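Local coordinates for protein alginate lyase AlgAT5 (Defluviitalea, PDB 5ZQI) that probably cleaves alginate by beta-elimination, acting as a polysaccharide lyase of family 7 built on a beta-sandwich fold, at residues M175-G180 with Y242-T247; G180-V185 with G189-D194; W67-P72 with E77-P82; L123-N128 with D132-S137. All coordinates share one frame; numbering follows the deposited sequence.

Overall arrangement
From the N terminus, contact 3 comes first and closes a short hairpin between 67-72 and 77-82. Contact 4 follows, a second tight hairpin joining 123-128 to 132-137, and the two touch because strands 67-70 and 120-127 are neighbours: the backbone O of Lys-68 probably accepts from the backbone N of Arg-124. Contact 1 opens later and spans the longest loop, bringing strand 172-179 to the chain leaving strand 241-243. Within that loop lies contact 2, the hairpin of strands 182-187 and 190-194, which shares Gly-180 with contact 1. All four reach one antiparallel sheet of the sandwich, and contacts 2 and 4 lie on opposite sides of the chain's centre.

Contact 1: M175-G180 with Y242-T247; sequences MIRLEG and YTQSNT. With SO4 (sulfate ion), chain B.
Gln-244 lays its CG over one face of the Arg-177 guanidinium, off toward the rim, with CG 4.1 Å from Arg-177 CZ. The amide stands nearly upright on that guanidinium, their planes 78° apart. A bend at chi2 (-70°) turns the Gln-244 amide back on its own segment: NE2 sits over the centre of the Tyr-242 ring and donates to Tyr-242 O (3.1 Å), coming from above that carbonyl plane. Glutamine suits the place, with methylenes to cover a cation and an NE2 to bond Tyr-242 O. Water 1 accepts from Arg-177 NH1 at 2.8 Å and lies close to Gln-244 OE1. Arg-177 reaches out on a chain extended from CG to NE. Its NE makes a salt bridge to Glu-179 OE2 (2.8 Å), met on the anti side of the carboxylate, and NH1 has a further salt bridge to Glu-186. Met-175 adds a soft neighbour, its SD 4.4 Å from Tyr-242 CE2 at the ring edge; the hydroxyl of that tyrosine bonds to Ser-116. Tyr-242 and Gln-244 belong to the YFKAG-x-Y-x-Q motif of family PL7. At the guanidinium edge NH2 donates to sulfate O4 (2.7 Å, 162°), and Tyr-118 and Lys-158 also bind this ion, probably from the crystallisation liquor. So much donor chemistry round one anion is consistent with a groove suited to the carboxylates of alginate.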
loop_
_atom_site.group_PDB
_atom_site.type_symbol
_atom_site.label_atom_id
_atom_site.label_comp_id
_atom_site.label_asym_id
_atom_site.label_seq_id
_atom_site.Cartn_x
_atom_site.Cartn_y
_atom_site.Cartn_z
ATOM N N MET A 175 -5.960 -1.241 7.010
ATOM C CA MET A 175 -4.776 -0.567 6.517
ATOM C C MET A 175 -3.588 -0.834 7.437
ATOM O O MET A 175 -3.731 -0.891 8.666
ATOM C CB MET A 175 -4.969 0.958 6.388
ATOM C CG MET A 175 -6.164 1.356 5.521
ATOM S SD MET A 175 -6.181 3.065 4.983
ATOM C CE MET A 175 -6.254 3.851 6.582
ATOM N N ILE A 176 -2.420 -1.007 6.827
ATOM C CA ILE A 176 -1.150 -1.092 7.536
ATOM C C ILE A 176 -0.624 0.328 7.684
ATOM O O ILE A 176 -0.261 0.963 6.698
ATOM C CB ILE A 176 -0.162 -1.995 6.791
ATOM C CG1 ILE A 176 -0.812 -3.342 6.433
ATOM C CG2 ILE A 176 1.122 -2.201 7.635
ATOM C CD1 ILE A 176 -1.359 -4.158 7.603
ATOM N N ARG A 177 -0.540 0.810 8.920
ATOM C CA ARG A 177 -0.365 2.229 9.196
ATOM C C ARG A 177 0.834 2.437 10.110
ATOM O O ARG A 177 0.988 1.742 11.121
ATOM C CB ARG A 177 -1.625 2.782 9.839
ATOM C CG ARG A 177 -1.664 4.291 9.981
ATOM C CD ARG A 177 -3.106 4.750 10.334
ATOM N NE ARG A 177 -3.122 6.196 10.538
ATOM C CZ ARG A 177 -3.883 7.063 9.887
ATOM N NH1 ARG A 177 -4.805 6.643 9.049
ATOM N NH2 ARG A 177 -3.751 8.345 10.142
ATOM N N LEU A 178 1.655 3.426 9.778
ATOM C CA LEU A 178 2.758 3.871 10.627
ATOM C C LEU A 178 2.479 5.301 11.062
ATOM O O LEU A 178 2.249 6.171 10.220
ATOM C CB LEU A 178 4.092 3.786 9.905
ATOM C CG LEU A 178 5.280 4.157 10.796
ATOM C CD1 LEU A 178 5.593 3.145 11.873
ATOM C CD2 LEU A 178 6.515 4.399 9.899
ATOM N N GLU A 179 2.514 5.541 12.370
ATOM C CA GLU A 179 2.410 6.875 12.960
ATOM C C GLU A 179 3.678 7.007 13.805
ATOM O O GLU A 179 3.772 6.407 14.875
ATOM C CB GLU A 179 1.142 7.031 13.795
ATOM C CG GLU A 179 -0.114 6.825 12.982
ATOM C CD GLU A 179 -1.383 7.059 13.728
ATOM O OE1 GLU A 179 -1.391 7.096 14.982
ATOM O OE2 GLU A 179 -2.427 7.176 13.052
ATOM N N GLY A 180 4.648 7.755 13.331
ATOM C CA GLY A 180 5.920 7.854 14.042
ATOM C C GLY A 180 6.620 6.506 14.121
ATOM O O GLY A 180 6.914 5.883 13.090
ATOM N N TYR A 242 0.609 5.679 0.751
ATOM C CA TYR A 242 -0.612 6.486 0.910
ATOM C C TYR A 242 -0.346 7.429 2.072
ATOM O O TYR A 242 -0.403 7.029 3.242
ATOM C CB TYR A 242 -1.810 5.576 1.133
ATOM C CG TYR A 242 -3.170 6.217 1.184
ATOM C CD1 TYR A 242 -3.415 7.472 0.629
ATOM C CD2 TYR A 242 -4.223 5.549 1.779
ATOM C CE1 TYR A 242 -4.685 8.036 0.656
ATOM C CE2 TYR A 242 -5.467 6.105 1.816
ATOM C CZ TYR A 242 -5.691 7.330 1.252
ATOM O OH TYR A 242 -6.972 7.896 1.305
ATOM N N THR A 243 0.041 8.661 1.742
ATOM C CA THR A 243 0.502 9.620 2.748
ATOM C C THR A 243 -0.675 10.272 3.453
ATOM O O THR A 243 -1.453 10.986 2.820
ATOM C CB THR A 243 1.381 10.670 2.086
ATOM O OG1 THR A 243 2.490 9.987 1.460
ATOM C CG2 THR A 243 1.930 11.651 3.111
ATOM N N GLN A 244 -0.795 10.081 4.772
ATOM C CA GLN A 244 -1.968 10.591 5.499
ATOM C C GLN A 244 -1.721 12.003 6.022
ATOM O O GLN A 244 -1.916 12.303 7.194
ATOM C CB GLN A 244 -2.366 9.665 6.641
ATOM C CG GLN A 244 -2.459 8.214 6.263
ATOM C CD GLN A 244 -3.619 7.926 5.371
ATOM O OE1 GLN A 244 -4.760 7.977 5.819
ATOM N NE2 GLN A 244 -3.346 7.603 4.115
ATOM N N SER A 245 -1.291 12.887 5.140
ATOM C CA SER A 245 -1.186 14.297 5.476
ATOM C C SER A 245 -1.369 15.124 4.219
ATOM O O SER A 245 -1.375 14.605 3.103
ATOM C CB SER A 245 0.140 14.606 6.167
ATOM O OG SER A 245 0.039 15.918 6.686
ATOM N N ASN A 246 -1.556 16.418 4.421
ATOM C CA ASN A 246 -1.709 17.408 3.359
ATOM C C ASN A 246 -1.444 18.773 3.986
ATOM O O ASN A 246 -1.123 18.880 5.175
ATOM C CB ASN A 246 -3.089 17.260 2.713
ATOM C CG ASN A 246 -4.231 17.472 3.705
ATOM O OD1 ASN A 246 -4.173 18.368 4.526
ATOM N ND2 ASN A 246 -5.249 16.625 3.641
ATOM N N THR A 247 -1.524 19.828 3.179
ATOM C CA THR A 247 -1.149 21.138 3.703
ATOM C C THR A 247 -2.125 21.655 4.763
ATOM O O THR A 247 -1.723 22.480 5.588
ATOM C CB THR A 247 -1.015 22.193 2.595
ATOM O OG1 THR A 247 -2.275 22.373 1.932
ATOM C CG2 THR A 247 0.064 21.799 1.602
HETATM S S SO4 B . -6.900 10.615 9.714
HETATM O O1 SO4 B . -6.852 11.328 10.990
HETATM O O2 SO4 B . -7.695 9.395 9.849
HETATM O O3 SO4 B . -7.481 11.478 8.689
HETATM O O4 SO4 B . -5.553 10.222 9.308
HETATM O O HOH W 1 -6.478 8.364 7.607
#

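Contact 2: G180-V185 with G189-D194; sequences GNHLFV and GEELAD
A chi1 of -177° swings the His-182 ring outward from its strand until its NE2 points at Asp-194, while Phe-184, with chi1 at 62° and CG wedged between backbone N and carbonyl carbon, brings its ring under Glu-191. The histidine bond is short and straight: NE2 donates to Asp-194 OD1 at 2.8 Å, in the plane of the ring but from above the plane of the carboxylate. Glu-191 approaches the same ring at its edge, OE1 3.4 Å from His-182 CE1, so two carboxylates border the imidazole and would probably favour its protonated form. Beneath it lies Phe-184, whose CD1 covers the centre of one imidazole face. Its own face receives Glu-191 CG in a CH-pi contact, CG being 3.6 Å from Phe-184 CE2; the long glutamate thus offers methylene to the phenyl and charge to the histidine. Along the backbone Val-185 N donates to Ala-193 O (2.9 Å) and Val-185 O accepts from Leu-192 N (2.8 Å). Since Leu-192 and Ala-193 both face Val-185, this is a classic beta bulge, which puts an extra residue into the outer strand of the hairpin. Strand 182-187 has strand 172-179 along its other edge, where Phe-184 packs on Arg-177, and the apolar face of Val-185 and Ala-193 rests, with Leu-192, on Leu-226 of strand 223-229 in the second sheet.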
loop_
_atom_site.group_PDB
_atom_site.type_symbol
_atom_site.label_atom_id
_atom_site.label_comp_id
_atom_site.label_asym_id
_atom_site.label_seq_id
_atom_site.Cartn_x
_atom_site.Cartn_y
_atom_site.Cartn_z
ATOM N N GLY A 180 4.648 7.755 13.331
ATOM C CA GLY A 180 5.920 7.854 14.042
ATOM C C GLY A 180 6.620 6.506 14.121
ATOM O O GLY A 180 6.914 5.883 13.090
ATOM N N ASN A 181 6.890 6.024 15.343
ATOM C CA ASN A 181 7.480 4.709 15.556
ATOM C C ASN A 181 6.452 3.609 15.824
ATOM O O ASN A 181 6.842 2.482 16.151
ATOM C CB ASN A 181 8.485 4.772 16.729
ATOM C CG ASN A 181 9.578 5.788 16.513
ATOM O OD1 ASN A 181 9.672 6.788 17.233
ATOM N ND2 ASN A 181 10.445 5.526 15.541
ATOM N N HIS A 182 5.166 3.898 15.632
ATOM C CA HIS A 182 4.056 3.003 15.955
ATOM C C HIS A 182 3.441 2.431 14.674
ATOM O O HIS A 182 2.721 3.120 13.938
ATOM C CB HIS A 182 3.015 3.765 16.778
ATOM C CG HIS A 182 1.862 2.928 17.219
ATOM N ND1 HIS A 182 0.662 3.473 17.626
ATOM C CD2 HIS A 182 1.748 1.590 17.378
ATOM C CE1 HIS A 182 -0.141 2.497 18.012
ATOM N NE2 HIS A 182 0.487 1.348 17.857
ATOM N N LEU A 183 3.715 1.143 14.419
ATOM C CA LEU A 183 3.217 0.412 13.259
ATOM C C LEU A 183 2.086 -0.497 13.719
ATOM O O LEU A 183 2.282 -1.306 14.623
ATOM C CB LEU A 183 4.363 -0.388 12.652
ATOM C CG LEU A 183 4.044 -1.105 11.363
ATOM C CD1 LEU A 183 3.852 -0.160 10.179
ATOM C CD2 LEU A 183 5.114 -2.140 10.967
ATOM N N PHE A 184 0.907 -0.366 13.095
ATOM C CA PHE A 184 -0.284 -1.042 13.573
ATOM C C PHE A 184 -1.256 -1.262 12.425
ATOM O O PHE A 184 -1.081 -0.745 11.324
ATOM C CB PHE A 184 -0.951 -0.252 14.723
ATOM C CG PHE A 184 -1.429 1.120 14.350
ATOM C CD1 PHE A 184 -0.586 2.198 14.435
ATOM C CD2 PHE A 184 -2.736 1.327 13.931
ATOM C CE1 PHE A 184 -1.018 3.472 14.097
ATOM C CE2 PHE A 184 -3.180 2.603 13.580
ATOM C CZ PHE A 184 -2.323 3.669 13.679
ATOM N N VAL A 185 -2.253 -2.100 12.679
ATOM C CA VAL A 185 -3.344 -2.352 11.746
ATOM C C VAL A 185 -4.511 -1.478 12.163
ATOM O O VAL A 185 -4.931 -1.511 13.338
ATOM C CB VAL A 185 -3.754 -3.836 11.711
ATOM C CG1 VAL A 185 -4.771 -4.064 10.628
ATOM C CG2 VAL A 185 -2.559 -4.718 11.567
ATOM N N GLY A 189 -10.867 3.545 11.012
ATOM C CA GLY A 189 -10.200 4.674 11.627
ATOM C C GLY A 189 -9.743 4.474 13.049
ATOM O O GLY A 189 -9.386 5.454 13.708
ATOM N N GLU A 190 -9.738 3.243 13.555
ATOM C CA GLU A 190 -9.245 2.971 14.898
ATOM C C GLU A 190 -8.273 1.799 14.858
ATOM O O GLU A 190 -8.249 0.998 13.916
ATOM C CB GLU A 190 -10.383 2.656 15.881
ATOM C CG GLU A 190 -11.449 3.749 15.999
ATOM C CD GLU A 190 -10.900 5.097 16.465
ATOM O OE1 GLU A 190 -9.774 5.140 17.016
ATOM O OE2 GLU A 190 -11.602 6.121 16.276
ATOM N N GLU A 191 -7.433 1.730 15.880
ATOM C CA GLU A 191 -6.417 0.698 15.969
ATOM C C GLU A 191 -7.039 -0.655 16.265
ATOM O O GLU A 191 -7.859 -0.795 17.183
ATOM C CB GLU A 191 -5.426 1.066 17.070
ATOM C CG GLU A 191 -4.735 2.418 16.859
ATOM C CD GLU A 191 -3.727 2.754 17.949
ATOM O OE1 GLU A 191 -3.353 1.857 18.730
ATOM O OE2 GLU A 191 -3.310 3.922 18.021
ATOM N N LEU A 192 -6.632 -1.659 15.497
ATOM C CA LEU A 192 -7.062 -3.029 15.706
ATOM C C LEU A 192 -6.023 -3.871 16.436
ATOM O O LEU A 192 -6.391 -4.720 17.250
ATOM C CB LEU A 192 -7.377 -3.697 14.366
ATOM C CG LEU A 192 -8.561 -3.079 13.613
ATOM C CD1 LEU A 192 -8.774 -3.806 12.294
ATOM C CD2 LEU A 192 -9.824 -3.119 14.421
ATOM N N ALA A 193 -4.742 -3.657 16.143
ATOM C CA ALA A 193 -3.669 -4.451 16.717
ATOM C C ALA A 193 -2.348 -3.779 16.402
ATOM O O ALA A 193 -2.172 -3.242 15.311
ATOM C CB ALA A 193 -3.663 -5.874 16.155
ATOM N N ASP A 194 -1.418 -3.868 17.342
ATOM C CA ASP A 194 -0.051 -3.438 17.118
ATOM C C ASP A 194 0.716 -4.442 16.272
ATOM O O ASP A 194 0.576 -5.656 16.440
ATOM C CB ASP A 194 0.654 -3.275 18.469
ATOM C CG ASP A 194 0.227 -2.029 19.221
ATOM O OD1 ASP A 194 -0.486 -1.179 18.634
ATOM O OD2 ASP A 194 0.598 -1.916 20.404
#

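Contact 3: W67-P72 with E77-P82; sequences WKLTLP and EEITQP
Leu-69 and Ile-79 form the hydrogen-bonded pair of an antiparallel ladder, Leu-69 N to Ile-79 O at 2.9 Å and Ile-79 N to Leu-69 O at 2.8 Å, and Leu-71 N continues it to Glu-77 O (2.9 Å). On the face of Thr-70 and Glu-78 the contact is polar. Lys-68 leaves its backbone with chi1 at 66° and then runs fully extended, crossing the glutamate at a slant so that NZ meets Glu-78 OE1 at 2.9 Å, on the syn side of the carboxylate. Glu-78 is exposed and Lys-68 partly so, and two such long chains can span the diagonal between their strands. The other carboxylate oxygen, OE2, accepts from water 3, which also bonds to Thr-70 OG1. Strands 67-70 and 78-79 make a beta hairpin at the margin of the larger sheet of the sandwich; strand 120-127 pairs with the far edge of 67-70. The opposite face, that of Leu-69 and Ile-79, is apolar: Leu-71 CD1 comes within 4.1 Å of Ile-79 CG1, and Tyr-87 packs on both residues. Branched aliphatic chains suit this buried side. Toward the open end the strands part, and water 2 fills in for a direct bond, donating to Trp-67 O and accepting from Gln-81 N (2.9 Å). Gln-81 turns its amide elsewhere, giving NE2 to Leu-64 O just ahead of the strand.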
loop_
_atom_site.group_PDB
_atom_site.type_symbol
_atom_site.label_atom_id
_atom_site.label_comp_id
_atom_site.label_asym_id
_atom_site.label_seq_id
_atom_site.Cartn_x
_atom_site.Cartn_y
_atom_site.Cartn_z
ATOM N N TRP A 67 -1.558 -5.338 -11.525
ATOM C CA TRP A 67 -1.702 -4.127 -10.750
ATOM C C TRP A 67 -1.929 -2.958 -11.698
ATOM O O TRP A 67 -1.569 -3.007 -12.865
ATOM C CB TRP A 67 -0.456 -3.842 -9.919
ATOM C CG TRP A 67 -0.067 -4.827 -8.826
ATOM C CD1 TRP A 67 0.871 -5.808 -8.898
ATOM C CD2 TRP A 67 -0.609 -4.887 -7.504
ATOM N NE1 TRP A 67 0.958 -6.464 -7.694
ATOM C CE2 TRP A 67 0.065 -5.909 -6.816
ATOM C CE3 TRP A 67 -1.582 -4.147 -6.828
ATOM C CZ2 TRP A 67 -0.232 -6.238 -5.516
ATOM C CZ3 TRP A 67 -1.880 -4.473 -5.523
ATOM C CH2 TRP A 67 -1.189 -5.492 -4.867
ATOM N N LYS A 68 -2.503 -1.879 -11.170
ATOM C CA LYS A 68 -2.468 -0.562 -11.799
ATOM C C LYS A 68 -1.966 0.432 -10.763
ATOM O O LYS A 68 -2.102 0.194 -9.555
ATOM C CB LYS A 68 -3.820 -0.147 -12.368
ATOM C CG LYS A 68 -4.927 0.082 -11.421
ATOM C CD LYS A 68 -6.153 0.680 -12.157
ATOM C CE LYS A 68 -7.344 0.770 -11.252
ATOM N NZ LYS A 68 -8.485 1.418 -11.957
ATOM N N LEU A 69 -1.358 1.520 -11.232
ATOM C CA LEU A 69 -0.715 2.503 -10.363
ATOM C C LEU A 69 -1.488 3.817 -10.361
ATOM O O LEU A 69 -1.824 4.322 -11.435
ATOM C CB LEU A 69 0.718 2.763 -10.825
ATOM C CG LEU A 69 1.509 3.826 -10.062
ATOM C CD1 LEU A 69 1.880 3.376 -8.681
ATOM C CD2 LEU A 69 2.775 4.182 -10.870
ATOM N N THR A 70 -1.755 4.366 -9.168
ATOM C CA THR A 70 -2.227 5.742 -9.025
ATOM C C THR A 70 -1.077 6.635 -8.570
ATOM O O THR A 70 -0.343 6.280 -7.637
ATOM C CB THR A 70 -3.382 5.847 -8.044
ATOM O OG1 THR A 70 -4.440 4.973 -8.481
ATOM C CG2 THR A 70 -3.879 7.309 -7.946
ATOM N N LEU A 71 -0.910 7.786 -9.241
ATOM C CA LEU A 71 0.155 8.739 -8.980
ATOM C C LEU A 71 -0.282 9.876 -8.075
ATOM O O LEU A 71 -1.475 10.130 -7.876
ATOM C CB LEU A 71 0.630 9.340 -10.304
ATOM C CG LEU A 71 1.350 8.411 -11.281
ATOM C CD1 LEU A 71 1.515 9.083 -12.651
ATOM C CD2 LEU A 71 2.676 7.944 -10.763
ATOM N N PRO A 72 0.716 10.597 -7.486
ATOM C CA PRO A 72 0.385 11.795 -6.697
ATOM C C PRO A 72 0.404 13.105 -7.482
ATOM O O PRO A 72 0.415 14.208 -6.911
ATOM C CB PRO A 72 1.477 11.805 -5.621
ATOM C CG PRO A 72 2.674 11.232 -6.382
ATOM C CD PRO A 72 2.110 10.137 -7.269
ATOM N N GLU A 77 -3.366 10.580 -11.757
ATOM C CA GLU A 77 -3.403 9.748 -12.952
ATOM C C GLU A 77 -3.169 8.281 -12.628
ATOM O O GLU A 77 -2.347 7.936 -11.770
ATOM C CB GLU A 77 -2.314 10.235 -13.928
ATOM C CG GLU A 77 -2.151 9.436 -15.195
ATOM C CD GLU A 77 -1.099 10.020 -16.109
ATOM O OE1 GLU A 77 -0.472 11.006 -15.701
ATOM O OE2 GLU A 77 -0.902 9.504 -17.213
ATOM N N GLU A 78 -3.870 7.417 -13.353
ATOM C CA GLU A 78 -3.650 5.989 -13.291
ATOM C C GLU A 78 -2.806 5.521 -14.467
ATOM O O GLU A 78 -3.052 5.904 -15.621
ATOM C CB GLU A 78 -4.958 5.202 -13.280
ATOM C CG GLU A 78 -5.812 5.442 -12.054
ATOM C CD GLU A 78 -7.003 4.513 -11.962
ATOM O OE1 GLU A 78 -7.343 3.859 -12.972
ATOM O OE2 GLU A 78 -7.612 4.442 -10.872
ATOM N N ILE A 79 -1.808 4.698 -14.163
ATOM C CA ILE A 79 -1.014 4.000 -15.166
ATOM C C ILE A 79 -1.421 2.539 -15.108
ATOM O O ILE A 79 -1.198 1.872 -14.087
ATOM C CB ILE A 79 0.499 4.149 -14.932
ATOM C CG1 ILE A 79 0.934 5.604 -14.665
ATOM C CG2 ILE A 79 1.266 3.544 -16.142
ATOM C CD1 ILE A 79 0.673 6.586 -15.770
ATOM N N THR A 80 -2.040 2.056 -16.178
ATOM C CA THR A 80 -2.475 0.675 -16.268
ATOM C C THR A 80 -1.549 -0.104 -17.184
ATOM O O THR A 80 -0.751 0.461 -17.928
ATOM C CB THR A 80 -3.913 0.579 -16.774
ATOM O OG1 THR A 80 -4.023 1.154 -18.082
ATOM C CG2 THR A 80 -4.853 1.306 -15.854
ATOM N N GLN A 81 -1.673 -1.427 -17.132
ATOM C CA GLN A 81 -1.043 -2.262 -18.128
ATOM C C GLN A 81 -1.756 -2.053 -19.461
ATOM O O GLN A 81 -2.981 -1.883 -19.497
ATOM C CB GLN A 81 -1.116 -3.731 -17.714
ATOM C CG GLN A 81 -0.227 -4.060 -16.493
ATOM C CD GLN A 81 1.268 -4.068 -16.776
ATOM O OE1 GLN A 81 1.694 -3.876 -17.900
ATOM N NE2 GLN A 81 2.062 -4.228 -15.741
ATOM N N PRO A 82 -1.021 -2.087 -20.591
ATOM C CA PRO A 82 0.394 -2.471 -20.686
ATOM C C PRO A 82 1.416 -1.360 -20.473
ATOM O O PRO A 82 2.612 -1.655 -20.362
ATOM C CB PRO A 82 0.515 -3.002 -22.126
ATOM C CG PRO A 82 -0.522 -2.198 -22.892
ATOM C CD PRO A 82 -1.669 -2.007 -21.910
HETATM O O HOH W 2 -3.291 -2.481 -14.988
HETATM O O HOH W 3 -7.010 6.026 -8.798
#

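Contact 4: L123-N128 with D132-S137; sequences LREMTN and DKASWS
Glu-125 and Trp-136 make the tight, buried part of this contact. An extended glutamate chain carries OE1 to the indole, and Trp-136 NE1 donates to it at 2.8 Å (173°), in the ring plane and on the syn side of the carboxylate. Phe-237 N also binds OE1 and His-268 takes OE2, so the buried charge is well satisfied. Ala-134, small enough to fit, presses CB to 3.4 Å from Glu-125 CD. Glu-125 O accepts from Ala-134 N and from Arg-124 NH2, which also reaches Ala-134 O (3.1 Å) on a lone pair; water 4 links that oxygen to NH1. The solvent side is looser. Exposed Lys-133 lies with its methylenes over one guanidinium face of Arg-124, Lys-133 CG 4.0 Å from Arg-124 CZ, and holds its ammonium well clear of the like charge. At the turn, Asn-128 ND2 donates to Asp-132 OD2 (3.1 Å) from above the carboxylate plane, beside the paired backbones of Thr-127 and Asp-132. Strand 120-127 is flanked by strands 67-70 and 236-239, while Trp-136 stacks on His-143 and meets His-268, in strands 142-153 and 256-269 of the other sheet.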
loop_
_atom_site.group_PDB
_atom_site.type_symbol
_atom_site.label_atom_id
_atom_site.label_comp_id
_atom_site.label_asym_id
_atom_site.label_seq_id
_atom_site.Cartn_x
_atom_site.Cartn_y
_atom_site.Cartn_z
ATOM N N LEU A 123 -0.311 1.045 -5.745
ATOM C CA LEU A 123 -0.816 -0.007 -6.618
ATOM C C LEU A 123 -2.182 -0.522 -6.142
ATOM O O LEU A 123 -2.416 -0.697 -4.954
ATOM C CB LEU A 123 0.184 -1.178 -6.680
ATOM C CG LEU A 123 1.581 -0.861 -7.205
ATOM C CD1 LEU A 123 2.527 -2.030 -6.889
ATOM C CD2 LEU A 123 1.584 -0.557 -8.650
ATOM N N ARG A 124 -3.069 -0.789 -7.103
ATOM C CA ARG A 124 -4.420 -1.306 -6.899
ATOM C C ARG A 124 -4.550 -2.631 -7.637
ATOM O O ARG A 124 -4.204 -2.725 -8.816
ATOM C CB ARG A 124 -5.429 -0.286 -7.403
ATOM C CG ARG A 124 -6.917 -0.525 -7.110
ATOM C CD ARG A 124 -7.570 -1.497 -8.088
ATOM N NE ARG A 124 -9.029 -1.330 -8.020
ATOM C CZ ARG A 124 -9.912 -2.304 -7.873
ATOM N NH1 ARG A 124 -11.211 -2.001 -7.813
ATOM N NH2 ARG A 124 -9.524 -3.569 -7.841
ATOM N N GLU A 125 -5.027 -3.656 -6.935
ATOM C CA GLU A 125 -5.040 -5.007 -7.473
ATOM C C GLU A 125 -5.953 -5.144 -8.681
ATOM O O GLU A 125 -7.124 -4.792 -8.624
ATOM C CB GLU A 125 -5.517 -5.973 -6.366
ATOM C CG GLU A 125 -5.380 -7.436 -6.760
ATOM C CD GLU A 125 -6.116 -8.402 -5.891
ATOM O OE1 GLU A 125 -6.653 -7.999 -4.843
ATOM O OE2 GLU A 125 -6.116 -9.607 -6.236
ATOM N N MET A 126 -5.439 -5.757 -9.721
ATOM C CA MET A 126 -6.154 -6.110 -10.935
ATOM C C MET A 126 -6.092 -7.610 -11.172
ATOM O O MET A 126 -5.503 -8.354 -10.383
ATOM C CB MET A 126 -5.523 -5.355 -12.111
ATOM C CG MET A 126 -5.499 -3.815 -11.890
ATOM S SD MET A 126 -7.121 -3.008 -11.845
ATOM C CE MET A 126 -7.544 -3.007 -13.573
ATOM N N THR A 127 -6.717 -8.044 -12.271
ATOM C CA THR A 127 -6.724 -9.441 -12.679
ATOM C C THR A 127 -6.783 -9.478 -14.193
ATOM O O THR A 127 -7.012 -8.451 -14.851
ATOM C CB THR A 127 -7.885 -10.188 -12.017
ATOM O OG1 THR A 127 -7.704 -11.603 -12.182
ATOM C CG2 THR A 127 -9.212 -9.755 -12.593
ATOM N N ASN A 128 -6.533 -10.668 -14.743
ATOM C CA ASN A 128 -6.600 -10.918 -16.183
ATOM C C ASN A 128 -5.656 -9.990 -16.953
ATOM O O ASN A 128 -6.070 -9.126 -17.732
ATOM C CB ASN A 128 -8.044 -10.772 -16.679
ATOM C CG ASN A 128 -8.240 -11.247 -18.089
ATOM O OD1 ASN A 128 -7.497 -12.100 -18.584
ATOM N ND2 ASN A 128 -9.249 -10.702 -18.743
ATOM N N ASP A 132 -8.696 -6.141 -15.787
ATOM C CA ASP A 132 -9.936 -6.138 -15.020
ATOM C C ASP A 132 -9.661 -5.823 -13.553
ATOM O O ASP A 132 -8.628 -6.211 -12.985
ATOM C CB ASP A 132 -10.661 -7.501 -15.110
ATOM C CG ASP A 132 -10.992 -7.912 -16.535
ATOM O OD1 ASP A 132 -11.195 -7.055 -17.401
ATOM O OD2 ASP A 132 -11.067 -9.135 -16.795
ATOM N N LYS A 133 -10.619 -5.158 -12.914
ATOM C CA LYS A 133 -10.489 -4.882 -11.484
ATOM C C LYS A 133 -10.683 -6.146 -10.653
ATOM O O LYS A 133 -11.646 -6.899 -10.849
ATOM C CB LYS A 133 -11.490 -3.804 -11.071
ATOM C CG LYS A 133 -11.150 -2.450 -11.631
ATOM C CD LYS A 133 -12.230 -1.401 -11.331
ATOM C CE LYS A 133 -13.525 -1.629 -12.130
ATOM N NZ LYS A 133 -13.378 -1.505 -13.630
ATOM N N ALA A 134 -9.777 -6.367 -9.703
ATOM C CA ALA A 134 -9.962 -7.468 -8.776
ATOM C C ALA A 134 -11.131 -7.188 -7.842
ATOM O O ALA A 134 -11.366 -6.053 -7.426
ATOM C CB ALA A 134 -8.684 -7.690 -7.953
ATOM N N SER A 135 -11.824 -8.260 -7.454
ATOM C CA SER A 135 -12.957 -8.168 -6.541
ATOM C C SER A 135 -13.172 -9.527 -5.903
ATOM O O SER A 135 -13.571 -10.478 -6.582
ATOM C CB SER A 135 -14.195 -7.719 -7.293
ATOM O OG SER A 135 -15.339 -7.700 -6.440
ATOM N N TRP A 136 -12.933 -9.619 -4.598
ATOM C CA TRP A 136 -13.062 -10.909 -3.925
ATOM C C TRP A 136 -13.696 -10.725 -2.553
ATOM O O TRP A 136 -13.943 -9.617 -2.092
ATOM C CB TRP A 136 -11.697 -11.627 -3.868
ATOM C CG TRP A 136 -10.540 -10.760 -3.467
ATOM C CD1 TRP A 136 -9.623 -10.170 -4.302
ATOM C CD2 TRP A 136 -10.151 -10.405 -2.134
ATOM N NE1 TRP A 136 -8.725 -9.455 -3.578
ATOM C CE2 TRP A 136 -9.008 -9.591 -2.239
ATOM C CE3 TRP A 136 -10.669 -10.686 -0.861
ATOM C CZ2 TRP A 136 -8.378 -9.061 -1.124
ATOM C CZ3 TRP A 136 -10.033 -10.163 0.242
ATOM C CH2 TRP A 136 -8.902 -9.369 0.108
ATOM N N SER A 137 -13.980 -11.847 -1.900
ATOM C CA SER A 137 -14.741 -11.867 -0.663
ATOM C C SER A 137 -13.937 -12.506 0.457
ATOM O O SER A 137 -13.216 -13.474 0.262
ATOM C CB SER A 137 -16.030 -12.643 -0.891
ATOM O OG SER A 137 -16.701 -12.979 0.311
HETATM O O HOH W 4 -13.216 -4.042 -7.478
#